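Local coordinates for protein glycoside Hydrolase (Bacteroides plebeius, PDB 5T3B) that probably hydrolyses glycosidic bonds in polysaccharides, as a glycoside hydrolase family 50 enzyme of a human gut bacterium, at residues K53-A58 and V408-Q413; E104-S107 and S111-V114; C165-E170 and G334-S339; L187-S192 and G238-N243; W435-Y440 and K463-I468. All coordinates share one frame; numbering follows the deposited sequence. Where two conformers were deposited one is given.

Interaction 1 of 5, residues K53-A58 and V408-Q413; sequences KAFIEA and VVRDQQ
F55 and V409 mark the closest approach of the two backbones, with CA atoms 8.3 Å apart, too far for direct pairing. Strands 56-60 and 407-409 both pair antiparallel with strand 39-48, and the contact bridges them through F55 and R410. The guanidinium of R410 lies flat on one face of the F55 ring, the planes only 11° apart, with R410 CZ 3.7 Å from the F55 ring centroid. R410 NH1 sits toward the rim, 3.5 Å from F55 CE1, while R410 NH2 reaches back over F55 CG at 3.6 Å. A bend at chi2 (-66°) of R410 folds the arginine back toward the ring. V408 approaches the phenylalanine differently: its carbonyl O comes in obliquely, 3.5 Å from F55 CE2, and its CG1 touches F55 CZ at 3.9 Å. V408 CG1 stands anti to the backbone N (chi1 -179°), which brings that methyl to the end of the ring. Around the pair, R410 NE is salt-bridged to E46 and R410 NH1 to E395, and the F55 side chain also touches both glutamates. With NE and NH1 held by these outside carboxylates and one face laid on the phenyl ring, the guanidinium meets 53-58 through a cation-pi stack alone, and the two glutamates probably keep its positive charge well balanced beside the aromatic ring.

Interaction 2 of 5, residues E104-S107 and S111-V114; sequences EKNS and SWIV
S111 and K105 form the non-hydrogen-bonded antiparallel pair nearest the turn of the beta hairpin 102-105/111-114, their CA atoms 4.1 Å apart. S111 CA also directs its hydrogen at the carbonyl of E104, 3.3 Å from E104 O, and a water that donates to E104 O links this carbonyl to S111 OG. Next along the strand, W112 makes the hydrogen-bonded pair with E104: E104 N donates to W112 O at 2.8 Å and W112 N to E104 O at 2.9 Å. The indole meets N106 at its edge: N106 ND2 lies 3.4 Å from W112 NE1, two donors merely in contact, with the amide turned 68° from the ring. N106 OD1 is meanwhile occupied by the backbone N of R110 in the hairpin turn. At V114, CG2 packs against E104 CB at 3.6 Å and lies about as near to E104 CG. The glutamate then curls back, so that OE2 accepts the backbone N-H of K105 at 3.1 Å through its anti lone pair, and OE1 forms a salt bridge with R102. A glycine in place of E104 would probably uncover the V114 methyl and leave R102 without this carboxylate mate. E104 O thus serves W112 N, the water and a CA-H group, while the charged end of its side chain is spent within its own strand.

Interaction 3 of 5, residues C165-E170 and G334-S339; sequences CAFGKE and GSRLHS
A166 and F167 pack against the guanidinium of R336 at the end of strand 163-165, in what is consistent with the (beta/alpha)8 barrel expected of family 50 enzymes. A166 CB stands over one face of the guanidinium, 3.4 Å from R336 NH2. The F167 side chain runs toward that of R336 and its ring meets the guanidinium obliquely, F167 CE2 lying 3.4 Å from R336 NH1 with the two planes 76° apart. The same A166 methyl also covers the centre of one face of the F167 ring, so one methyl packs on both flat groups, which also touch each other. A bend at chi3 (63°) turns the arginine end into this corner. Farther out, N253 accepts from R336 NE, E389 forms a salt bridge with R336 NH1, and F250 adds a cation-pi contact; S192 OG is hydrogen-bonded to F167 N. A water at the guanidinium edge, in its plane, donates to C165 O at 2.9 Å and accepts from R336 NH2 at 2.8 Å.

Interaction 4 of 5, residues L187-S192 and G238-N243; sequences LTQAPS and GMFRNN
F240 inserts its ring between P191 of 187-192 and M239 of 238-243, joining the end of strand 188-190 to the loop that follows helix 224-232. From F240 CB the side chain leaves with CG anti to the carbonyl carbon (chi1 -55°), which sends the ring toward the proline. F240 CG already lies beneath P191 CG at 4.0 Å. Along one side, F240 CD1 stays near that proline carbon, F240 CE1 then comes within 3.7 Å of P191 CG, and the ring edge at CE1 faces the Q189 amide, Q189 CD being 3.9 Å from F240 CE1. This amide lies in line with the ring's plane at the edge but is itself turned 73° from it. On the other side, F240 CE2 is also covered by the proline, and at the tip F240 CZ touches P191 CB at 3.6 Å. P191 CG is therefore centred over the face, 3.6 Å from the F240 ring centroid, in a CH-pi contact. The opposite face is covered by M239 CG. F240 begins a type II beta turn ending at N243, whose ND2 donates to M239 O at 3.1 Å. N177 of helix 169-182 binds that same carbonyl, and F240 also packs on this helix. Across the interface the chemistry is almost wholly apolar: dispersion and CH-pi contacts hold the ring, while the polar bonds named lie beside it, at M239 O.

Interaction 5 of 5, residues W435-Y440 and K463-I468; sequences WVFFKY and KYMSDI
F437 and M465 bring strand 432-437 and helix 459-469 closest, with CA atoms 9.9 Å apart, while W435 and I468 stand 12.0 Å apart, so side chains alone span the gap. M465 CE sits over the centre of one face of the F437 ring, 3.5 Å from the F437 ring centroid and 8° off its normal. All six ring carbons are nearly equally far from this methyl, F437 CD2 being nearest at 3.6 Å. M465 SD lies behind it, 5.3 Å from the F437 centroid, in a Met-aromatic contact in which the methyl touches the ring and the sulfur stands farther off above the same face. F437 CG is anti to the backbone N (chi1 -175°), swinging the ring out so that its face meets the methionine. One turn along the helix, I468 CG2 approaches the W435 indole obliquely and touches CZ2 and CH2 of W435, both at 3.9 Å. A leucine here in place of F437 would probably cost M465 CE its flat aromatic seat and set the thioether end free to turn. Helix 412-427 packs on the same side chains: Y419 OH accepts from W435 NE1 and its side chain also meets M465, while T423 packs on both W435 and I468. On the strand side, W435 and F437 pack against strand 385-394, which pairs in parallel with 432-437.

Interactions 3, 4 and 5 are buried, whereas interactions 1 and 2 lie farther out and only partly covered, about 36 Å apart between centres. Charge is met by aromatics at two depths: in interaction 1 an arginine stacks flat on a ring near the surface, and in interaction 3 another meets its ring obliquely close to the centre of the chain. Interactions 4 and 5 instead use CH-pi packing to fasten a loop to the end of strand 188-190 and a helix to strand 432-437, and interaction 2 is backbone pairing within one hairpin. A probable hydrogen bond from A166 N to A190 O joins interactions 3 and 4, F167 packs on F438 between interactions 3 and 5, and Q413 meets Y464 between interactions 1 and 5.

Interaction 1 of 5, residues K53-A58 and V408-Q413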
# COMPACT_ATOMS: atom_id res chain seq x y z
N LYS A 53 -2.12 -21.52 15.84
CA LYS A 53 -1.79 -20.89 17.10
C LYS A 53 -3.02 -20.62 17.94
O LYS A 53 -4.16 -20.56 17.45
CB LYS A 53 -0.96 -19.60 16.87
CG LYS A 53 0.39 -19.87 16.32
CD LYS A 53 1.23 -18.64 16.17
CE LYS A 53 2.64 -18.86 15.73
NZ LYS A 53 3.42 -19.43 16.85
N ALA A 54 -2.80 -20.30 19.21
CA ALA A 54 -3.88 -19.88 20.10
C ALA A 54 -4.39 -18.51 19.70
O ALA A 54 -3.64 -17.61 19.32
CB ALA A 54 -3.39 -19.87 21.56
N PHE A 55 -5.68 -18.32 19.80
CA PHE A 55 -6.35 -17.06 19.56
C PHE A 55 -6.34 -16.23 20.83
O PHE A 55 -6.44 -16.75 21.94
CB PHE A 55 -7.81 -17.27 19.16
CG PHE A 55 -7.99 -17.73 17.74
CD1 PHE A 55 -7.62 -19.02 17.31
CD2 PHE A 55 -8.50 -16.88 16.76
CE1 PHE A 55 -7.72 -19.43 16.01
CE2 PHE A 55 -8.63 -17.33 15.46
CZ PHE A 55 -8.24 -18.57 15.10
N ILE A 56 -6.14 -14.92 20.65
CA ILE A 56 -6.25 -13.97 21.70
C ILE A 56 -7.46 -13.11 21.54
O ILE A 56 -7.94 -12.95 20.42
CB ILE A 56 -5.03 -13.07 21.85
CG1 ILE A 56 -4.83 -12.17 20.65
CG2 ILE A 56 -3.80 -13.91 21.98
CD1 ILE A 56 -4.70 -10.73 20.97
N GLU A 57 -7.88 -12.43 22.60
CA GLU A 57 -8.99 -11.50 22.55
C GLU A 57 -8.50 -10.08 22.42
O GLU A 57 -7.75 -9.60 23.26
CB GLU A 57 -9.79 -11.60 23.85
CG GLU A 57 -10.49 -12.96 24.01
CD GLU A 57 -11.36 -13.12 25.22
OE1 GLU A 57 -11.24 -12.33 26.15
OE2 GLU A 57 -12.17 -14.05 25.22
N ALA A 58 -8.92 -9.39 21.37
CA ALA A 58 -8.50 -8.06 21.03
C ALA A 58 -9.65 -7.06 21.10
O ALA A 58 -10.68 -7.25 20.45
CB ALA A 58 -7.89 -8.03 19.63
N VAL A 408 -5.38 -14.39 11.46
CA VAL A 408 -6.58 -15.21 11.33
C VAL A 408 -7.64 -14.79 12.35
O VAL A 408 -7.33 -14.65 13.53
CB VAL A 408 -6.25 -16.69 11.57
CG1 VAL A 408 -7.49 -17.57 11.42
CG2 VAL A 408 -5.15 -17.15 10.62
N VAL A 409 -8.86 -14.59 11.88
CA VAL A 409 -10.01 -14.30 12.70
C VAL A 409 -11.02 -15.43 12.50
O VAL A 409 -10.82 -16.31 11.66
CB VAL A 409 -10.61 -12.91 12.44
CG1 VAL A 409 -9.63 -11.80 12.80
CG2 VAL A 409 -11.07 -12.76 11.01
N ARG A 410 -12.08 -15.43 13.30
CA ARG A 410 -12.92 -16.63 13.28
C ARG A 410 -13.73 -16.82 12.00
O ARG A 410 -14.00 -17.95 11.58
CB ARG A 410 -13.86 -16.65 14.48
CG ARG A 410 -13.19 -16.80 15.82
CD ARG A 410 -12.52 -18.12 15.99
NE ARG A 410 -12.05 -18.27 17.38
CZ ARG A 410 -11.33 -19.28 17.79
NH1 ARG A 410 -10.98 -20.25 16.96
NH2 ARG A 410 -10.97 -19.32 19.05
N ASP A 411 -14.23 -15.71 11.41
CA ASP A 411 -15.21 -15.81 10.32
C ASP A 411 -15.22 -14.55 9.50
O ASP A 411 -14.49 -13.58 9.81
CB ASP A 411 -16.56 -16.20 10.87
CG ASP A 411 -17.12 -15.25 11.81
OD1 ASP A 411 -16.73 -14.06 11.82
OD2 ASP A 411 -18.00 -15.64 12.62
N GLN A 412 -16.03 -14.54 8.45
CA GLN A 412 -16.05 -13.39 7.54
C GLN A 412 -16.56 -12.12 8.23
O GLN A 412 -16.05 -11.05 7.94
CB GLN A 412 -16.88 -13.70 6.29
CG GLN A 412 -16.36 -14.88 5.49
CD GLN A 412 -14.92 -14.74 5.10
OE1 GLN A 412 -14.03 -15.63 5.34
NE2 GLN A 412 -14.65 -13.66 4.50
N GLN A 413 -17.53 -12.26 9.11
CA GLN A 413 -18.00 -11.09 9.85
C GLN A 413 -16.83 -10.46 10.61
O GLN A 413 -16.71 -9.25 10.61
CB GLN A 413 -19.14 -11.43 10.80
CG GLN A 413 -19.54 -10.28 11.68
CD GLN A 413 -20.74 -10.61 12.53
OE1 GLN A 413 -20.74 -11.59 13.28
NE2 GLN A 413 -21.73 -9.78 12.43

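Interaction 2 of 5, residues E104-S107 and S111-V114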
# COMPACT_ATOMS: atom_id res chain seq x y z
N GLU A 104 -2.37 16.86 -2.88
CA GLU A 104 -2.67 18.14 -2.25
C GLU A 104 -2.65 18.04 -0.70
O GLU A 104 -2.63 17.00 -0.13
CB GLU A 104 -4.07 18.51 -2.64
CG GLU A 104 -4.08 19.43 -3.83
CD GLU A 104 -3.69 20.84 -3.48
OE1 GLU A 104 -3.64 21.61 -4.40
OE2 GLU A 104 -3.41 21.16 -2.32
N LYS A 105 -2.77 19.19 -0.00
CA LYS A 105 -2.94 19.23 1.47
C LYS A 105 -3.92 20.35 1.79
O LYS A 105 -3.80 21.46 1.23
CB LYS A 105 -1.56 19.39 2.21
CG LYS A 105 -1.72 19.47 3.72
CD LYS A 105 -0.55 19.10 4.67
CE LYS A 105 0.77 19.77 4.62
NZ LYS A 105 1.71 18.91 5.40
N ASN A 106 -4.89 20.05 2.64
CA ASN A 106 -5.93 21.03 3.01
C ASN A 106 -5.45 21.86 4.18
O ASN A 106 -4.34 21.64 4.74
CB ASN A 106 -7.36 20.39 3.25
CG ASN A 106 -7.49 19.63 4.52
OD1 ASN A 106 -6.64 19.75 5.41
ND2 ASN A 106 -8.60 18.75 4.62
N SER A 107 -6.27 22.84 4.58
CA SER A 107 -5.83 23.80 5.58
C SER A 107 -5.73 23.30 6.98
O SER A 107 -5.10 23.93 7.81
CB SER A 107 -6.77 25.00 5.59
OG SER A 107 -8.15 24.76 5.89
N SER A 111 -3.70 15.55 4.00
CA SER A 111 -3.32 15.30 2.63
C SER A 111 -4.44 14.57 1.86
O SER A 111 -5.14 13.75 2.40
CB SER A 111 -2.03 14.45 2.57
OG SER A 111 -0.91 15.09 3.07
N TRP A 112 -4.49 14.84 0.55
CA TRP A 112 -5.39 14.15 -0.35
C TRP A 112 -4.73 13.84 -1.64
O TRP A 112 -3.99 14.67 -2.20
CB TRP A 112 -6.57 15.06 -0.71
CG TRP A 112 -7.52 15.39 0.38
CD1 TRP A 112 -7.48 16.55 1.09
CD2 TRP A 112 -8.57 14.61 0.95
NE1 TRP A 112 -8.42 16.53 2.02
CE2 TRP A 112 -9.14 15.38 1.95
CE3 TRP A 112 -9.10 13.37 0.69
CZ2 TRP A 112 -10.23 14.95 2.70
CZ3 TRP A 112 -10.21 12.95 1.44
CH2 TRP A 112 -10.73 13.75 2.43
N ILE A 113 -5.00 12.66 -2.19
CA ILE A 113 -4.89 12.51 -3.64
C ILE A 113 -6.06 13.29 -4.27
O ILE A 113 -7.18 13.20 -3.80
CB ILE A 113 -4.95 11.04 -4.05
CG1 ILE A 113 -3.76 10.31 -3.47
CG2 ILE A 113 -5.11 10.88 -5.57
CD1 ILE A 113 -2.51 10.71 -4.00
N VAL A 114 -5.73 14.02 -5.35
CA VAL A 114 -6.74 14.80 -6.11
C VAL A 114 -6.77 14.18 -7.50
O VAL A 114 -5.73 13.88 -8.10
CB VAL A 114 -6.31 16.29 -6.12
CG1 VAL A 114 -6.99 17.14 -7.16
CG2 VAL A 114 -6.50 16.79 -4.65
O HOH W 1 0.03 16.24 1.06

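Interaction 3 of 5, residues C165-E170 and G334-S339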
# COMPACT_ATOMS: atom_id res chain seq x y z
N CYS A 165 -4.34 -1.92 -7.40
CA CYS A 165 -2.98 -1.50 -7.07
C CYS A 165 -2.11 -2.70 -6.86
O CYS A 165 -2.27 -3.40 -5.86
CB CYS A 165 -2.97 -0.59 -5.84
SG CYS A 165 -4.06 0.86 -5.89
N ALA A 166 -1.15 -2.85 -7.77
CA ALA A 166 -0.06 -3.80 -7.74
C ALA A 166 -0.40 -5.20 -8.16
O ALA A 166 -1.53 -5.68 -7.95
CB ALA A 166 0.68 -3.80 -6.41
N PHE A 167 0.58 -5.87 -8.68
CA PHE A 167 0.52 -7.31 -8.91
C PHE A 167 -0.49 -7.78 -9.93
O PHE A 167 -0.87 -8.93 -9.93
CB PHE A 167 0.40 -8.09 -7.62
CG PHE A 167 1.23 -7.58 -6.46
CD1 PHE A 167 2.57 -7.31 -6.63
CD2 PHE A 167 0.67 -7.38 -5.24
CE1 PHE A 167 3.33 -6.85 -5.56
CE2 PHE A 167 1.40 -6.92 -4.18
CZ PHE A 167 2.72 -6.68 -4.32
N GLY A 168 -0.89 -6.93 -10.83
CA GLY A 168 -1.72 -7.32 -11.94
C GLY A 168 -1.05 -8.21 -12.95
O GLY A 168 -1.74 -8.91 -13.71
N LYS A 169 0.28 -8.14 -13.01
CA LYS A 169 1.09 -8.77 -14.07
C LYS A 169 0.73 -8.19 -15.43
O LYS A 169 -0.13 -7.32 -15.56
CB LYS A 169 0.99 -10.31 -14.10
CG LYS A 169 1.02 -11.01 -12.78
CD LYS A 169 2.31 -10.72 -12.04
CE LYS A 169 3.56 -11.16 -12.78
NZ LYS A 169 4.72 -11.13 -11.83
N GLU A 170 1.34 -8.73 -16.47
CA GLU A 170 1.13 -8.18 -17.80
C GLU A 170 -0.34 -8.24 -18.21
O GLU A 170 -0.91 -7.24 -18.69
CB GLU A 170 2.01 -8.89 -18.87
CG GLU A 170 1.82 -8.52 -20.35
CD GLU A 170 2.51 -9.49 -21.36
OE1 GLU A 170 2.58 -9.13 -22.54
OE2 GLU A 170 2.99 -10.60 -21.01
N GLY A 334 6.31 4.95 -4.46
CA GLY A 334 7.27 4.30 -3.59
C GLY A 334 7.49 2.83 -3.82
O GLY A 334 7.28 2.30 -4.91
N SER A 335 8.02 2.18 -2.78
CA SER A 335 8.52 0.80 -2.84
C SER A 335 7.86 -0.16 -1.85
O SER A 335 8.33 -1.29 -1.76
CB SER A 335 10.04 0.77 -2.55
OG SER A 335 10.34 1.09 -1.21
N ARG A 336 6.77 0.25 -1.21
CA ARG A 336 5.97 -0.69 -0.41
C ARG A 336 6.80 -1.21 0.77
O ARG A 336 7.20 -2.36 0.83
CB ARG A 336 5.36 -1.77 -1.29
CG ARG A 336 4.70 -1.22 -2.54
CD ARG A 336 4.41 -2.26 -3.60
NE ARG A 336 3.47 -3.25 -3.11
CZ ARG A 336 2.16 -3.06 -3.10
NH1 ARG A 336 1.36 -3.97 -2.56
NH2 ARG A 336 1.61 -2.02 -3.70
N LEU A 337 7.10 -0.27 1.67
CA LEU A 337 7.94 -0.55 2.82
C LEU A 337 7.20 -1.47 3.74
O LEU A 337 5.98 -1.48 3.81
CB LEU A 337 8.27 0.78 3.56
CG LEU A 337 9.17 1.74 2.75
CD1 LEU A 337 9.08 3.13 3.32
CD2 LEU A 337 10.61 1.25 2.75
N HIS A 338 7.97 -2.25 4.53
CA HIS A 338 7.38 -3.26 5.36
C HIS A 338 8.26 -3.48 6.58
O HIS A 338 9.24 -2.74 6.78
CB HIS A 338 7.13 -4.56 4.59
CG HIS A 338 8.36 -5.34 4.35
ND1 HIS A 338 9.52 -4.77 3.89
CD2 HIS A 338 8.61 -6.66 4.50
CE1 HIS A 338 10.45 -5.70 3.81
NE2 HIS A 338 9.92 -6.86 4.18
N SER A 339 7.93 -4.49 7.39
CA SER A 339 8.88 -5.05 8.36
C SER A 339 9.52 -3.95 9.21
O SER A 339 8.84 -3.03 9.70
CB SER A 339 9.91 -5.99 7.58
OG SER A 339 10.91 -6.56 8.40
O HOH W 2 -1.15 -2.53 -3.35

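Interaction 4 of 5, residues L187-S192 and G238-N243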
# COMPACT_ATOMS: atom_id res chain seq x y z
N LEU A 187 -11.48 2.04 -13.87
CA LEU A 187 -10.96 1.35 -12.71
C LEU A 187 -9.48 1.78 -12.65
O LEU A 187 -8.66 1.30 -13.43
CB LEU A 187 -11.11 -0.15 -12.93
CG LEU A 187 -10.65 -1.02 -11.78
CD1 LEU A 187 -11.27 -0.62 -10.49
CD2 LEU A 187 -10.92 -2.48 -12.08
N THR A 188 -9.21 2.77 -11.80
CA THR A 188 -7.89 3.37 -11.88
C THR A 188 -6.82 2.36 -11.42
O THR A 188 -7.08 1.54 -10.55
CB THR A 188 -7.82 4.68 -11.12
OG1 THR A 188 -8.29 4.57 -9.81
CG2 THR A 188 -8.66 5.72 -11.80
N GLN A 189 -5.65 2.45 -12.04
CA GLN A 189 -4.63 1.42 -11.80
C GLN A 189 -3.34 2.01 -11.30
O GLN A 189 -2.93 3.11 -11.70
CB GLN A 189 -4.44 0.49 -12.98
CG GLN A 189 -3.91 1.13 -14.17
CD GLN A 189 -3.71 0.22 -15.43
OE1 GLN A 189 -3.60 -1.07 -15.38
NE2 GLN A 189 -3.63 0.84 -16.49
N ALA A 190 -2.66 1.22 -10.48
CA ALA A 190 -1.33 1.58 -10.00
C ALA A 190 -0.41 0.36 -10.18
O ALA A 190 -0.42 -0.55 -9.32
CB ALA A 190 -1.34 2.00 -8.57
N PRO A 191 0.29 0.25 -11.31
CA PRO A 191 1.13 -0.91 -11.57
C PRO A 191 2.31 -0.97 -10.68
O PRO A 191 2.82 0.06 -10.19
CB PRO A 191 1.58 -0.76 -13.02
CG PRO A 191 1.56 0.74 -13.18
CD PRO A 191 0.32 1.20 -12.43
N SER A 192 2.79 -2.18 -10.44
CA SER A 192 4.03 -2.45 -9.70
C SER A 192 5.11 -2.95 -10.63
O SER A 192 4.81 -3.62 -11.65
CB SER A 192 3.75 -3.40 -8.54
OG SER A 192 3.19 -4.63 -9.05
N GLY A 238 5.13 2.36 -21.40
CA GLY A 238 4.42 2.85 -22.58
C GLY A 238 2.93 3.00 -22.41
O GLY A 238 2.38 4.01 -22.79
N MET A 239 2.31 2.04 -21.74
CA MET A 239 0.85 2.16 -21.57
C MET A 239 0.41 3.03 -20.39
O MET A 239 -0.76 3.36 -20.23
CB MET A 239 0.20 0.79 -21.47
CG MET A 239 0.48 0.06 -20.21
SD MET A 239 -0.51 -1.52 -20.07
CE MET A 239 -0.08 -2.33 -21.46
N PHE A 240 1.38 3.43 -19.58
CA PHE A 240 1.10 4.15 -18.36
C PHE A 240 1.37 5.64 -18.44
O PHE A 240 0.70 6.45 -17.79
CB PHE A 240 1.84 3.56 -17.18
CG PHE A 240 1.59 2.10 -16.97
CD1 PHE A 240 0.29 1.62 -16.71
CD2 PHE A 240 2.58 1.15 -17.10
CE1 PHE A 240 0.04 0.26 -16.54
CE2 PHE A 240 2.32 -0.20 -16.89
CZ PHE A 240 1.05 -0.64 -16.62
N ARG A 241 2.37 6.02 -19.23
CA ARG A 241 2.73 7.43 -19.26
C ARG A 241 1.61 8.24 -19.92
O ARG A 241 1.00 7.80 -20.89
CB ARG A 241 4.06 7.62 -20.00
CG ARG A 241 4.03 7.28 -21.46
CD ARG A 241 5.37 7.79 -22.00
NE ARG A 241 6.54 7.10 -21.50
CZ ARG A 241 7.01 6.00 -22.05
NH1 ARG A 241 6.45 5.52 -23.20
NH2 ARG A 241 8.03 5.38 -21.46
N ASN A 242 1.39 9.44 -19.39
CA ASN A 242 0.39 10.36 -19.93
C ASN A 242 -1.01 9.80 -20.00
O ASN A 242 -1.82 10.15 -20.83
CB ASN A 242 0.83 10.89 -21.29
CG ASN A 242 2.16 11.61 -21.20
OD1 ASN A 242 3.17 11.24 -21.87
ND2 ASN A 242 2.19 12.54 -20.36
N ASN A 243 -1.31 8.88 -19.09
CA ASN A 243 -2.57 8.17 -19.07
C ASN A 243 -3.31 8.62 -17.81
O ASN A 243 -2.88 8.27 -16.68
CB ASN A 243 -2.30 6.69 -19.11
CG ASN A 243 -3.57 5.88 -19.20
OD1 ASN A 243 -4.64 6.30 -18.70
ND2 ASN A 243 -3.48 4.75 -19.84

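Interaction 5 of 5, residues W435-Y440 and K463-I468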
# COMPACT_ATOMS: atom_id res chain seq x y z
N TRP A 435 -5.84 3.44 1.30
CA TRP A 435 -5.39 2.06 1.51
C TRP A 435 -5.80 1.17 0.37
O TRP A 435 -6.67 1.51 -0.46
CB TRP A 435 -5.94 1.50 2.84
CG TRP A 435 -7.44 1.45 2.88
CD1 TRP A 435 -8.27 0.58 2.21
CD2 TRP A 435 -8.31 2.33 3.62
NE1 TRP A 435 -9.57 0.89 2.47
CE2 TRP A 435 -9.65 1.93 3.36
CE3 TRP A 435 -8.09 3.36 4.54
CZ2 TRP A 435 -10.75 2.56 3.93
CZ3 TRP A 435 -9.18 3.97 5.11
CH2 TRP A 435 -10.49 3.57 4.82
N VAL A 436 -5.19 -0.02 0.42
CA VAL A 436 -5.44 -1.09 -0.52
C VAL A 436 -5.57 -2.37 0.23
O VAL A 436 -4.64 -2.76 0.96
CB VAL A 436 -4.30 -1.19 -1.58
CG1 VAL A 436 -4.59 -2.29 -2.59
CG2 VAL A 436 -4.02 0.13 -2.23
N PHE A 437 -6.71 -3.03 0.06
CA PHE A 437 -6.93 -4.34 0.66
C PHE A 437 -6.20 -5.39 -0.16
O PHE A 437 -6.28 -5.42 -1.38
CB PHE A 437 -8.41 -4.65 0.71
CG PHE A 437 -8.73 -5.96 1.44
CD1 PHE A 437 -8.90 -7.14 0.73
CD2 PHE A 437 -8.85 -5.99 2.81
CE1 PHE A 437 -9.20 -8.32 1.38
CE2 PHE A 437 -9.16 -7.16 3.49
CZ PHE A 437 -9.28 -8.32 2.77
N PHE A 438 -5.42 -6.25 0.53
CA PHE A 438 -4.71 -7.32 -0.10
C PHE A 438 -5.46 -8.60 0.21
O PHE A 438 -5.45 -9.03 1.36
CB PHE A 438 -3.27 -7.38 0.41
CG PHE A 438 -2.41 -8.42 -0.23
CD1 PHE A 438 -1.67 -8.13 -1.35
CD2 PHE A 438 -2.37 -9.72 0.23
CE1 PHE A 438 -0.91 -9.08 -2.00
CE2 PHE A 438 -1.58 -10.66 -0.38
CZ PHE A 438 -0.85 -10.35 -1.48
N LYS A 439 -6.21 -9.19 -0.75
CA LYS A 439 -6.18 -8.96 -2.19
C LYS A 439 -7.50 -9.38 -2.79
O LYS A 439 -8.44 -9.75 -2.11
CB LYS A 439 -4.97 -9.65 -2.83
CG LYS A 439 -4.98 -11.16 -2.69
CD LYS A 439 -3.76 -11.79 -3.39
CE LYS A 439 -3.50 -13.23 -3.05
NZ LYS A 439 -4.35 -14.15 -3.85
N TYR A 440 -7.54 -9.28 -4.14
CA TYR A 440 -8.75 -9.58 -4.88
C TYR A 440 -9.30 -10.99 -4.60
O TYR A 440 -10.43 -11.11 -4.15
CB TYR A 440 -8.42 -9.37 -6.37
CG TYR A 440 -9.49 -9.72 -7.36
CD1 TYR A 440 -10.80 -9.27 -7.24
CD2 TYR A 440 -9.18 -10.51 -8.45
CE1 TYR A 440 -11.76 -9.62 -8.15
CE2 TYR A 440 -10.15 -10.84 -9.42
CZ TYR A 440 -11.44 -10.40 -9.22
OH TYR A 440 -12.39 -10.78 -10.15
N LYS A 463 -19.98 -6.27 3.10
CA LYS A 463 -20.94 -5.41 3.79
C LYS A 463 -20.22 -4.45 4.70
O LYS A 463 -20.47 -3.22 4.67
CB LYS A 463 -21.91 -6.28 4.57
CG LYS A 463 -23.00 -5.52 5.41
CD LYS A 463 -22.46 -5.13 6.79
CE LYS A 463 -23.51 -4.62 7.76
NZ LYS A 463 -24.12 -3.39 7.26
N TYR A 464 -19.33 -4.99 5.54
CA TYR A 464 -18.62 -4.11 6.49
C TYR A 464 -17.62 -3.17 5.76
O TYR A 464 -17.41 -2.03 6.22
CB TYR A 464 -17.90 -4.93 7.57
CG TYR A 464 -18.91 -5.60 8.49
CD1 TYR A 464 -19.67 -4.88 9.38
CD2 TYR A 464 -19.22 -6.94 8.37
CE1 TYR A 464 -20.63 -5.47 10.15
CE2 TYR A 464 -20.21 -7.53 9.07
CZ TYR A 464 -20.90 -6.79 10.00
OH TYR A 464 -21.87 -7.41 10.79
N MET A 465 -17.01 -3.68 4.69
CA MET A 465 -16.15 -2.82 3.88
C MET A 465 -16.91 -1.64 3.32
O MET A 465 -16.44 -0.51 3.36
CB MET A 465 -15.51 -3.57 2.71
CG MET A 465 -14.52 -4.62 3.14
SD MET A 465 -14.05 -5.57 1.63
CE MET A 465 -12.38 -6.01 1.97
N SER A 466 -18.12 -1.92 2.80
CA SER A 466 -18.96 -0.89 2.15
C SER A 466 -19.27 0.20 3.17
O SER A 466 -19.25 1.40 2.85
CB SER A 466 -20.28 -1.52 1.66
OG SER A 466 -20.08 -2.46 0.63
N ASP A 467 -19.65 -0.20 4.40
CA ASP A 467 -20.07 0.77 5.38
C ASP A 467 -18.96 1.81 5.66
O ASP A 467 -19.21 3.00 5.80
CB ASP A 467 -20.52 0.09 6.68
CG ASP A 467 -21.82 -0.67 6.50
OD1 ASP A 467 -22.66 -0.32 5.61
OD2 ASP A 467 -21.99 -1.59 7.33
N ILE A 468 -17.70 1.32 5.71
CA ILE A 468 -16.57 2.26 5.80
C ILE A 468 -16.35 3.05 4.51
O ILE A 468 -16.27 4.27 4.49
CB ILE A 468 -15.26 1.53 6.20
CG1 ILE A 468 -15.36 0.95 7.60
CG2 ILE A 468 -14.02 2.40 5.96
CD1 ILE A 468 -15.16 1.98 8.67